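Scyllo-inositol 2-dehydrogenase (NADP(+)) IolW (Bacillus subtilis subsp. subtilis, PDB 3GDO) catalyses the reversible NADPH-dependent reduction of scyllo-inosose to scyllo-inositol and cannot use NADH in place of NADPH. Local coordinates at residues Y122-W127 with G300-Y305; L28-I33 with Y305-A310. All blocks are in the same frame, centred on the assembly; numbering follows the deposited sequence.

How the contacts relate
Near the N terminus the chain makes strand 6-11 and helix 15-26, then turns through 28-33 into strand 31-37 of the parallel Rossmann sheet. It leaves that sheet by strand 119-122, passes through the loop 122-127 and builds most of the mixed C-terminal sheet (strands 146-152 to 289-295) before helix 303-315 brings it back. Contact 1 joins this loop to the start of that helix, closing 172 intervening residues; contact 2 joins the next helical turn to 28-33 and closes 271. Contact 1 is therefore nested within contact 2. The two share Tyr305 and touch through Tyr122 and Tyr306, their centres about 13 Å apart, and together they lay helix 303-315 against the nucleotide-binding domain.

Contact 1: Y122-W127 with G300-Y305; sequences YHNRRW and GSYLTY
The carbonyl oxygen of Trp127 accepts a 2.8 Å hydrogen bond from Ser301 N, in the carbonyl plane, and a weak one from Gln256 NE2, so Trp127, at the end of the 122-127 loop, is fastened to the residues leading into helix 303-315. Beside this bond, Asn124 CG sits between the backbone N and the carbonyl carbon (chi1 67°), which carries the amide over the Tyr302 ring, ND2 3.0 Å above the ring plane and over its centre. The amide is tilted 44° against the ring, and its OD1 takes a 2.8 Å hydrogen bond from Arg125 NH1, which steadies its rotation. Tyr302 OH stands over one face of the Arg125 guanidinium but is hydrogen-bonded to Asp128, while Arg125 forms a salt bridge with Glu257. Asn124 CB also lies over one face of Tyr122, which directs its ring edge at the face of Tyr305 in a T-shaped stack, planes at 83°; Tyr305 OH is hydrogen-bonded to Ser120 OG. The Trp127 indole meets Thr304 CG2 at NE1 (3.4 Å) and receives Tyr305 CB over one face. This aromatic cluster joins the loop leaving the last strand of the Rossmann sheet to helix 303-315, at the domain junction of a Gfo/Idh/MocA oxidoreductase.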
loop_
_atom_site.group_PDB
_atom_site.type_symbol
_atom_site.label_atom_id
_atom_site.label_comp_id
_atom_site.label_asym_id
_atom_site.label_seq_id
_atom_site.Cartn_x
_atom_site.Cartn_y
_atom_site.Cartn_z
ATOM N N TYR B 122 3.377 23.733 13.907
ATOM C CA TYR B 122 3.314 22.648 14.893
ATOM C C TYR B 122 3.159 21.257 14.195
ATOM O O TYR B 122 2.051 20.680 14.197
ATOM C CB TYR B 122 2.172 22.946 15.901
ATOM C CG TYR B 122 2.145 22.066 17.146
ATOM C CD1 TYR B 122 3.237 22.012 17.982
ATOM C CD2 TYR B 122 1.001 21.274 17.469
ATOM C CE1 TYR B 122 3.223 21.221 19.138
ATOM C CE2 TYR B 122 0.969 20.462 18.632
ATOM C CZ TYR B 122 2.094 20.451 19.454
ATOM O OH TYR B 122 2.178 19.660 20.581
ATOM N N HIS B 123 4.248 20.746 13.599
ATOM C CA HIS B 123 4.300 19.380 13.045
ATOM C C HIS B 123 4.806 18.446 14.115
ATOM O O HIS B 123 5.939 17.937 14.060
ATOM C CB HIS B 123 5.137 19.294 11.762
ATOM C CG HIS B 123 4.372 19.689 10.534
ATOM N ND1 HIS B 123 3.337 18.923 10.022
ATOM C CD2 HIS B 123 4.454 20.784 9.741
ATOM C CE1 HIS B 123 2.850 19.509 8.940
ATOM N NE2 HIS B 123 3.505 20.647 8.748
ATOM N N ASN B 124 3.960 18.255 15.115
ATOM C CA ASN B 124 4.394 17.551 16.301
ATOM C C ASN B 124 4.472 16.046 16.128
ATOM O O ASN B 124 5.045 15.400 16.979
ATOM C CB ASN B 124 3.563 17.924 17.536
ATOM C CG ASN B 124 2.124 17.457 17.453
ATOM O OD1 ASN B 124 1.528 17.392 16.391
ATOM N ND2 ASN B 124 1.555 17.140 18.606
ATOM N N ARG B 125 3.908 15.497 15.039
ATOM C CA ARG B 125 4.030 14.043 14.789
ATOM C C ARG B 125 5.469 13.614 14.531
ATOM O O ARG B 125 5.724 12.417 14.407
ATOM C CB ARG B 125 3.145 13.536 13.612
ATOM C CG ARG B 125 1.624 13.622 13.760
ATOM C CD ARG B 125 1.178 14.027 15.112
ATOM N NE ARG B 125 -0.230 13.736 15.315
ATOM C CZ ARG B 125 -1.120 14.594 15.815
ATOM N NH1 ARG B 125 -0.780 15.836 16.149
ATOM N NH2 ARG B 125 -2.375 14.204 15.980
ATOM N N ARG B 126 6.415 14.556 14.437
ATOM C CA ARG B 126 7.820 14.162 14.451
ATOM C C ARG B 126 8.206 13.651 15.843
ATOM O O ARG B 126 9.270 13.077 15.992
ATOM C CB ARG B 126 8.772 15.287 14.063
ATOM C CG ARG B 126 8.629 15.811 12.638
ATOM C CD ARG B 126 9.661 16.904 12.380
ATOM N NE ARG B 126 9.353 17.635 11.162
ATOM C CZ ARG B 126 10.060 18.658 10.690
ATOM N NH1 ARG B 126 11.155 19.107 11.326
ATOM N NH2 ARG B 126 9.659 19.256 9.577
ATOM N N TRP B 127 7.377 13.899 16.852
ATOM C CA TRP B 127 7.647 13.357 18.223
ATOM C C TRP B 127 6.622 12.295 18.679
ATOM O O TRP B 127 6.471 12.034 19.884
ATOM C CB TRP B 127 7.897 14.500 19.265
ATOM C CG TRP B 127 9.123 15.346 18.866
ATOM C CD1 TRP B 127 10.445 15.155 19.253
ATOM C CD2 TRP B 127 9.131 16.466 17.967
ATOM N NE1 TRP B 127 11.256 16.076 18.629
ATOM C CE2 TRP B 127 10.478 16.895 17.843
ATOM C CE3 TRP B 127 8.130 17.120 17.220
ATOM C CZ2 TRP B 127 10.846 17.958 17.027
ATOM C CZ3 TRP B 127 8.498 18.185 16.411
ATOM C CH2 TRP B 127 9.846 18.603 16.333
ATOM N N GLY B 300 6.694 8.682 23.129
ATOM C CA GLY B 300 6.379 9.900 22.374
ATOM C C GLY B 300 6.644 11.115 23.262
ATOM O O GLY B 300 6.456 11.041 24.495
ATOM N N SER B 301 7.059 12.227 22.659
ATOM C CA SER B 301 7.554 13.395 23.432
ATOM C C SER B 301 7.184 14.733 22.798
ATOM O O SER B 301 8.059 15.427 22.257
ATOM C CB SER B 301 9.083 13.278 23.546
ATOM O OG SER B 301 9.613 14.284 24.383
ATOM N N TYR B 302 5.897 15.092 22.823
ATOM C CA TYR B 302 5.458 16.343 22.200
ATOM C C TYR B 302 6.072 17.572 22.914
ATOM O O TYR B 302 6.229 18.623 22.306
ATOM C CB TYR B 302 3.917 16.491 22.196
ATOM C CG TYR B 302 3.132 15.597 21.204
ATOM C CD1 TYR B 302 3.770 14.929 20.153
ATOM C CD2 TYR B 302 1.756 15.461 21.324
ATOM C CE1 TYR B 302 3.045 14.130 19.259
ATOM C CE2 TYR B 302 0.995 14.656 20.419
ATOM C CZ TYR B 302 1.653 13.996 19.408
ATOM O OH TYR B 302 0.937 13.231 18.520
ATOM N N LEU B 303 6.376 17.428 24.201
ATOM C CA LEU B 303 7.069 18.483 24.979
ATOM C C LEU B 303 8.320 18.952 24.274
ATOM O O LEU B 303 8.672 20.153 24.342
ATOM C CB LEU B 303 7.449 17.990 26.378
ATOM C CG LEU B 303 6.291 17.727 27.353
ATOM C CD1 LEU B 303 6.850 17.217 28.716
ATOM C CD2 LEU B 303 5.437 19.018 27.528
ATOM N N THR B 304 8.984 18.016 23.586
ATOM C CA THR B 304 10.252 18.311 22.944
ATOM C C THR B 304 10.108 19.484 21.966
ATOM O O THR B 304 10.979 20.367 21.950
ATOM C CB THR B 304 10.886 17.039 22.285
ATOM O OG1 THR B 304 11.052 16.031 23.288
ATOM C CG2 THR B 304 12.234 17.317 21.628
ATOM N N TYR B 305 9.016 19.528 21.182
ATOM C CA TYR B 305 8.796 20.672 20.298
ATOM C C TYR B 305 8.850 21.993 21.116
ATOM O O TYR B 305 9.497 22.962 20.718
ATOM C CB TYR B 305 7.458 20.571 19.560
ATOM C CG TYR B 305 7.115 21.794 18.743
ATOM C CD1 TYR B 305 7.453 21.862 17.400
ATOM C CD2 TYR B 305 6.438 22.861 19.296
ATOM C CE1 TYR B 305 7.142 22.949 16.636
ATOM C CE2 TYR B 305 6.125 23.965 18.529
ATOM C CZ TYR B 305 6.486 24.002 17.209
ATOM O OH TYR B 305 6.185 25.081 16.424
#

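Contact 2: L28-I33 with Y305-A310; sequences LDEYQI and YYRKIA
Leu28 and Tyr31 form the apolar centre on one side of this contact, Tyr306 and Ala310 on the other. Leu28 CD1 packs 3.6 Å from Tyr306 CB, the two side chains crossing at about a right angle, and Tyr31 CZ lies 3.9 Å from Ala310 CB. The rings of Tyr31 and Tyr306 make an offset edge-to-face pair, in which the edge of Tyr306 is turned toward the face of Tyr31 with the planes at 82°. Ile6 touches both Tyr31 and Ala310, extending the core into the parallel sheet.

At the end of the Tyr31 ring the packing gives way to a polar bond. With CG beside the backbone N (chi1 -70°), the side chain extends toward the helix, and OH donates a 2.6 Å hydrogen bond to Tyr306 O, slightly out of the carbonyl plane. That oxygen also accepts the helical bond from Ala310 N, so the phenol is added to an intact helical turn. Ile309 CG2, 3.5 Å from Tyr31 OH, borders the hydroxyl. The hydroxyl of Tyr306 itself is bonded to His21.

Farther out, Leu28 CD2 touches Arg307 NE (3.8 Å). The Glu30 chain bends at chi2 and brings OE2 to 3.8 Å from Arg307 CG. Its charged partner remains more distant, with Glu30 OE2 and Arg307 NE 4.7 Å apart, so any attraction is probably long-range.

Leu28 to Tyr31 is a type I beta turn leading into strand 31-37, and the axes of 305-310 and 31-33 lie at 102°. The helix thus lies across the beginning of the second strand of a Rossmann fold, although in sequence it follows strand 289-295 of the mixed C-terminal sheet.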
loop_
_atom_site.group_PDB
_atom_site.type_symbol
_atom_site.label_atom_id
_atom_site.label_comp_id
_atom_site.label_asym_id
_atom_site.label_seq_id
_atom_site.Cartn_x
_atom_site.Cartn_y
_atom_site.Cartn_z
ATOM N N LEU B 28 5.692 23.187 31.478
ATOM C CA LEU B 28 7.051 23.626 31.185
ATOM C C LEU B 28 7.369 24.954 31.891
ATOM O O LEU B 28 6.804 25.978 31.542
ATOM C CB LEU B 28 7.219 23.788 29.665
ATOM C CG LEU B 28 7.150 22.481 28.860
ATOM C CD1 LEU B 28 7.225 22.763 27.383
ATOM C CD2 LEU B 28 8.264 21.535 29.314
ATOM N N ASP B 29 8.267 24.963 32.876
ATOM C CA ASP B 29 8.528 26.267 33.527
ATOM C C ASP B 29 9.210 27.351 32.678
ATOM O O ASP B 29 9.207 28.531 33.073
ATOM C CB ASP B 29 9.068 26.195 34.966
ATOM C CG ASP B 29 9.777 24.899 35.286
ATOM O OD1 ASP B 29 10.767 24.559 34.599
ATOM O OD2 ASP B 29 9.380 24.247 36.275
ATOM N N GLU B 30 9.734 26.969 31.507
ATOM C CA GLU B 30 10.206 27.925 30.525
ATOM C C GLU B 30 9.124 28.904 30.050
ATOM O O GLU B 30 9.424 29.893 29.365
ATOM C CB GLU B 30 10.743 27.199 29.282
ATOM C CG GLU B 30 11.942 26.302 29.497
ATOM C CD GLU B 30 11.549 24.850 29.658
ATOM O OE1 GLU B 30 10.718 24.541 30.552
ATOM O OE2 GLU B 30 12.083 24.019 28.894
ATOM N N TYR B 31 7.857 28.606 30.344
ATOM C CA TYR B 31 6.725 29.356 29.753
ATOM C C TYR B 31 5.786 29.954 30.782
ATOM O O TYR B 31 5.600 29.397 31.857
ATOM C CB TYR B 31 5.887 28.458 28.818
ATOM C CG TYR B 31 6.606 28.098 27.538
ATOM C CD1 TYR B 31 6.631 28.985 26.470
ATOM C CD2 TYR B 31 7.304 26.895 27.425
ATOM C CE1 TYR B 31 7.298 28.672 25.308
ATOM C CE2 TYR B 31 7.980 26.564 26.268
ATOM C CZ TYR B 31 7.961 27.455 25.195
ATOM O OH TYR B 31 8.640 27.168 24.016
ATOM N N GLN B 32 5.201 31.087 30.422
ATOM C CA GLN B 32 4.111 31.658 31.179
ATOM C C GLN B 32 2.978 31.953 30.215
ATOM O O GLN B 32 3.139 32.741 29.265
ATOM C CB GLN B 32 4.547 32.961 31.887
ATOM C CG GLN B 32 3.478 33.551 32.814
ATOM C CD GLN B 32 2.961 32.507 33.794
ATOM O OE1 GLN B 32 3.698 32.020 34.651
ATOM N NE2 GLN B 32 1.691 32.143 33.651
ATOM N N ILE B 33 1.828 31.329 30.450
ATOM C CA ILE B 33 0.653 31.655 29.651
ATOM C C ILE B 33 0.069 32.937 30.214
ATOM O O ILE B 33 -0.440 32.921 31.319
ATOM C CB ILE B 33 -0.416 30.537 29.671
ATOM C CG1 ILE B 33 0.113 29.256 28.997
ATOM C CG2 ILE B 33 -1.626 30.981 28.883
ATOM C CD1 ILE B 33 0.710 28.238 29.969
ATOM N N TYR B 305 9.016 19.528 21.182
ATOM C CA TYR B 305 8.796 20.672 20.298
ATOM C C TYR B 305 8.850 21.993 21.116
ATOM O O TYR B 305 9.497 22.962 20.718
ATOM C CB TYR B 305 7.458 20.571 19.560
ATOM C CG TYR B 305 7.115 21.794 18.743
ATOM C CD1 TYR B 305 7.453 21.862 17.400
ATOM C CD2 TYR B 305 6.438 22.861 19.296
ATOM C CE1 TYR B 305 7.142 22.949 16.636
ATOM C CE2 TYR B 305 6.125 23.965 18.529
ATOM C CZ TYR B 305 6.486 24.002 17.209
ATOM O OH TYR B 305 6.185 25.081 16.424
ATOM N N TYR B 306 8.189 22.030 22.263
ATOM C CA TYR B 306 8.165 23.296 22.980
ATOM C C TYR B 306 9.463 23.638 23.752
ATOM O O TYR B 306 9.774 24.802 23.914
ATOM C CB TYR B 306 6.897 23.444 23.841
ATOM C CG TYR B 306 5.711 23.967 23.039
ATOM C CD1 TYR B 306 5.750 25.227 22.474
ATOM C CD2 TYR B 306 4.547 23.192 22.854
ATOM C CE1 TYR B 306 4.684 25.721 21.719
ATOM C CE2 TYR B 306 3.450 23.681 22.127
ATOM C CZ TYR B 306 3.531 24.938 21.557
ATOM O OH TYR B 306 2.489 25.479 20.844
ATOM N N ARG B 307 10.190 22.636 24.241
ATOM C CA ARG B 307 11.507 22.893 24.845
ATOM C C ARG B 307 12.448 23.459 23.785
ATOM O O ARG B 307 13.267 24.349 24.068
ATOM C CB ARG B 307 12.093 21.634 25.446
ATOM C CG ARG B 307 11.327 21.109 26.629
ATOM C CD ARG B 307 11.946 19.794 27.138
ATOM N NE ARG B 307 11.354 19.422 28.421
ATOM C CZ ARG B 307 10.817 18.242 28.711
ATOM N NH1 ARG B 307 10.830 17.251 27.840
ATOM N NH2 ARG B 307 10.328 18.027 29.921
ATOM N N LYS B 308 12.305 22.979 22.558
ATOM C CA LYS B 308 13.129 23.477 21.465
ATOM C C LYS B 308 12.755 24.893 21.034
ATOM O O LYS B 308 13.650 25.708 20.799
ATOM C CB LYS B 308 13.165 22.506 20.285
ATOM C CG LYS B 308 14.406 21.612 20.262
ATOM C CD LYS B 308 14.080 20.136 19.966
ATOM C CE LYS B 308 15.181 19.484 19.111
ATOM N NZ LYS B 308 16.560 19.559 19.691
ATOM N N ILE B 309 11.457 25.191 20.938
ATOM C CA ILE B 309 11.009 26.542 20.650
ATOM C C ILE B 309 11.587 27.539 21.702
ATOM O O ILE B 309 12.062 28.610 21.353
ATOM C CB ILE B 309 9.439 26.650 20.611
ATOM C CG1 ILE B 309 8.848 25.939 19.379
ATOM C CG2 ILE B 309 8.956 28.133 20.690
ATOM C CD1 ILE B 309 8.963 26.709 18.043
ATOM N N ALA B 310 11.529 27.167 22.973
ATOM C CA ALA B 310 12.113 27.969 24.037
ATOM C C ALA B 310 13.620 28.217 23.805
ATOM O O ALA B 310 14.111 29.349 23.987
ATOM C CB ALA B 310 11.858 27.326 25.387
#